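Long-range contact in uncharacterized esterase YxiM (Bacillus subtilis, PDB 2O14), which is an uncharacterised member of the GDSL lipolytic family, probably a hydrolase acting on esters, with a galactose-binding-like domain beside its catalytic domain: residues F46-N51 and S76-N81. Sequence-based numbering, arbitrary orientation.
Sequences FQTPEN and SNNTFN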
ATOM      1  N   PHE A  46     -21.247  14.647  -4.799  1.00 14.68           N
ATOM      2  CA  PHE A  46     -19.964  15.327  -4.810  1.00 16.56           C
ATOM      3  C   PHE A  46     -19.990  16.684  -4.115  1.00 16.23           C
ATOM      4  O   PHE A  46     -20.895  17.492  -4.321  1.00 16.52           O
ATOM      5  CB  PHE A  46     -19.480  15.465  -6.248  1.00 15.82           C
ATOM      6  CG  PHE A  46     -19.168  14.152  -6.891  1.00 15.66           C
ATOM      7  CD1 PHE A  46     -18.013  13.455  -6.553  1.00 15.17           C
ATOM      8  CD2 PHE A  46     -20.042  13.594  -7.819  1.00 16.59           C
ATOM      9  CE1 PHE A  46     -17.733  12.220  -7.132  1.00 14.70           C
ATOM     10  CE2 PHE A  46     -19.771  12.358  -8.403  1.00 15.98           C
ATOM     11  CZ  PHE A  46     -18.614  11.672  -8.058  1.00 14.35           C
ATOM     12  N   GLN A  47     -18.976  16.920  -3.290  1.00 17.30           N
ATOM     13  CA  GLN A  47     -18.859  18.156  -2.527  1.00 17.49           C
ATOM     14  C   GLN A  47     -18.621  19.362  -3.424  1.00 16.61           C
ATOM     15  O   GLN A  47     -19.167  20.435  -3.180  1.00 16.71           O
ATOM     16  CB  GLN A  47     -17.721  18.026  -1.510  1.00 28.67           C
ATOM     17  CG  GLN A  47     -17.611  19.201  -0.548  1.00 34.09           C
ATOM     18  CD  GLN A  47     -18.918  19.470   0.187  1.00 38.66           C
ATOM     19  OE1 GLN A  47     -19.479  18.578   0.823  1.00 43.24           O
ATOM     20  NE2 GLN A  47     -19.408  20.705   0.099  1.00 41.46           N
ATOM     21  N   THR A  48     -17.786  19.180  -4.444  1.00 16.96           N
ATOM     22  CA  THR A  48     -17.468  20.237  -5.395  1.00 16.29           C
ATOM     23  C   THR A  48     -17.599  19.674  -6.813  1.00 15.51           C
ATOM     24  O   THR A  48     -16.604  19.338  -7.456  1.00 15.24           O
ATOM     25  CB  THR A  48     -16.027  20.787  -5.176  1.00 17.25           C
ATOM     26  OG1 THR A  48     -15.064  19.742  -5.381  1.00 17.77           O
ATOM     27  CG2 THR A  48     -15.883  21.329  -3.749  1.00 17.68           C
ATOM     28  N   PRO A  49     -18.843  19.565  -7.314  1.00 17.18           N
ATOM     29  CA  PRO A  49     -19.136  19.040  -8.657  1.00 18.17           C
ATOM     30  C   PRO A  49     -18.400  19.766  -9.790  1.00 18.27           C
ATOM     31  O   PRO A  49     -18.148  19.182 -10.838  1.00 18.43           O
ATOM     32  CB  PRO A  49     -20.651  19.212  -8.783  1.00 20.08           C
ATOM     33  CG  PRO A  49     -21.141  19.227  -7.374  1.00 20.87           C
ATOM     34  CD  PRO A  49     -20.081  19.991  -6.632  1.00 19.41           C
ATOM     35  N   GLU A  50     -18.062  21.038  -9.587  1.00 16.57           N
ATOM     36  CA  GLU A  50     -17.371  21.811 -10.625  1.00 17.47           C
ATOM     37  C   GLU A  50     -16.037  21.189 -11.030  1.00 18.06           C
ATOM     38  O   GLU A  50     -15.542  21.436 -12.127  1.00 18.99           O
ATOM     39  CB  GLU A  50     -17.123  23.255 -10.165  1.00 23.26           C
ATOM     40  CG  GLU A  50     -16.190  23.372  -8.964  1.00 26.14           C
ATOM     41  CD  GLU A  50     -16.935  23.447  -7.640  1.00 29.01           C
ATOM     42  OE1 GLU A  50     -18.006  22.810  -7.508  1.00 26.25           O
ATOM     43  OE2 GLU A  50     -16.439  24.138  -6.723  1.00 31.66           O
ATOM     44  N   ASN A  51     -15.452  20.383 -10.150  1.00 17.39           N
ATOM     45  CA  ASN A  51     -14.171  19.751 -10.449  1.00 17.02           C
ATOM     46  C   ASN A  51     -14.293  18.262 -10.747  1.00 16.97           C
ATOM     47  O   ASN A  51     -13.315  17.518 -10.654  1.00 15.98           O
ATOM     48  CB  ASN A  51     -13.192  19.979  -9.290  1.00 18.78           C
ATOM     49  CG  ASN A  51     -12.648  21.401  -9.260  1.00 21.42           C
ATOM     50  OD1 ASN A  51     -12.287  21.922  -8.203  1.00 25.04           O
ATOM     51  ND2 ASN A  51     -12.578  22.029 -10.422  1.00 19.19           N
ATOM     52  N   SER A  76      -7.820  17.572  -0.643  1.00 16.80           N
ATOM     53  CA  SER A  76      -8.767  18.210  -1.548  1.00 17.45           C
ATOM     54  C   SER A  76     -10.209  18.052  -1.070  1.00 16.85           C
ATOM     55  O   SER A  76     -10.571  17.040  -0.467  1.00 16.34           O
ATOM     56  CB  SER A  76      -8.629  17.619  -2.950  1.00 14.13           C
ATOM     57  OG  SER A  76      -9.540  18.231  -3.838  1.00 15.21           O
ATOM     58  N   ASN A  77     -11.023  19.065  -1.334  1.00 16.73           N
ATOM     59  CA  ASN A  77     -12.429  19.036  -0.961  1.00 19.00           C
ATOM     60  C   ASN A  77     -13.224  18.419  -2.095  1.00 17.96           C
ATOM     61  O   ASN A  77     -14.435  18.233  -1.979  1.00 17.60           O
ATOM     62  CB  ASN A  77     -12.947  20.452  -0.690  1.00 38.93           C
ATOM     63  CG  ASN A  77     -12.588  20.944   0.695  1.00 44.44           C
ATOM     64  OD1 ASN A  77     -12.485  22.147   0.933  1.00 46.71           O
ATOM     65  ND2 ASN A  77     -12.406  20.008   1.626  1.00 46.14           N
ATOM     66  N   ASN A  78     -12.532  18.114  -3.193  1.00 16.84           N
ATOM     67  CA  ASN A  78     -13.162  17.509  -4.361  1.00 16.69           C
ATOM     68  C   ASN A  78     -13.431  16.026  -4.100  1.00 15.71           C
ATOM     69  O   ASN A  78     -12.880  15.160  -4.781  1.00 16.26           O
ATOM     70  CB  ASN A  78     -12.252  17.642  -5.588  1.00 15.83           C
ATOM     71  CG  ASN A  78     -12.969  17.286  -6.884  1.00 18.19           C
ATOM     72  OD1 ASN A  78     -12.350  16.830  -7.850  1.00 20.20           O
ATOM     73  ND2 ASN A  78     -14.275  17.511  -6.917  1.00 13.04           N
ATOM     74  N   THR A  79     -14.278  15.731  -3.124  1.00 13.02           N
ATOM     75  CA  THR A  79     -14.579  14.337  -2.797  1.00 12.68           C
ATOM     76  C   THR A  79     -16.001  13.901  -3.110  1.00 12.42           C
ATOM     77  O   THR A  79     -16.874  14.709  -3.418  1.00  9.07           O
ATOM     78  CB  THR A  79     -14.385  14.064  -1.295  1.00 17.26           C
ATOM     79  OG1 THR A  79     -15.177  14.999  -0.542  1.00 15.82           O
ATOM     80  CG2 THR A  79     -12.915  14.187  -0.902  1.00 20.00           C
ATOM     81  N   PHE A  80     -16.207  12.593  -3.041  1.00 15.54           N
ATOM     82  CA  PHE A  80     -17.524  12.008  -3.199  1.00 16.94           C
ATOM     83  C   PHE A  80     -17.866  11.755  -1.737  1.00 14.93           C
ATOM     84  O   PHE A  80     -17.087  11.108  -1.033  1.00 15.84           O
ATOM     85  CB  PHE A  80     -17.454  10.668  -3.930  1.00 18.16           C
ATOM     86  CG  PHE A  80     -18.699   9.833  -3.781  1.00 17.99           C
ATOM     87  CD1 PHE A  80     -19.891  10.222  -4.389  1.00 19.19           C
ATOM     88  CD2 PHE A  80     -18.682   8.670  -3.017  1.00 18.86           C
ATOM     89  CE1 PHE A  80     -21.048   9.461  -4.237  1.00 17.60           C
ATOM     90  CE2 PHE A  80     -19.832   7.903  -2.858  1.00 19.45           C
ATOM     91  CZ  PHE A  80     -21.017   8.299  -3.469  1.00 20.91           C
ATOM     92  N   ASN A  81     -18.998  12.265  -1.270  1.00 13.60           N
ATOM     93  CA  ASN A  81     -19.384  12.059   0.122  1.00 14.95           C
ATOM     94  C   ASN A  81     -20.562  11.113   0.217  1.00 16.61           C
ATOM     95  O   ASN A  81     -21.408  11.065  -0.678  1.00 15.20           O
ATOM     96  CB  ASN A  81     -19.796  13.372   0.790  1.00 23.88           C
ATOM     97  CG  ASN A  81     -18.819  14.489   0.538  1.00 24.21           C
ATOM     98  OD1 ASN A  81     -17.626  14.257   0.350  1.00 27.22           O
ATOM     99  ND2 ASN A  81     -19.317  15.721   0.551  1.00 27.70           N
TER
HETATM  100  O   HOH W   1     -16.508  16.753  -5.545  1.00 16.32           O
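Phe46 and Phe80 form a non-hydrogen-bonded antiparallel pair where the edge strand 44-46 meets strand 80-83, in the five-stranded antiparallel sheet of the galactose-binding-like domain. Both rings stand on the same face of that sheet. Phe80 presents its ring edge to the face of Phe46; CD1 sits above that face, near the rim, and the planes meet at 61° in an edge-to-face stack. Phe46 CE1 also packs 3.6 Å from Phe80 CB. Phe18 and Phe20 each make a further edge-to-face stack with Phe80, so the pair is part of a larger aromatic cluster.

Past the strand end, Gln47 N donates a nearly straight bond to Thr79 O (3.1 Å), and Phe46 CA brings a CA-H...O contact to the same oxygen. A water donates to it as well and accepts from Thr48 N, bridging the two backbones just beyond the direct bond. Thr48 holds OG1 between its backbone N and carbonyl carbon (chi1 62°), in van der Waals contact with Asn78 CA (3.1 Å), at the centre of an inverse gamma turn. Asn51 CB packs on Asn78 CG at 3.6 Å.

Away from the phenylalanines, Gln47 bends at chi2 (55°), which carries OE1 to Asn81; the two amides lie nearly coplanar. Asn81 OD1 accepts from Thr79 OG1 at 2.7 Å and from Asn133, which helps set the amide's rotation and leaves ND2 to give a weak bond, 2.9 Å long, to Gln47 OE1.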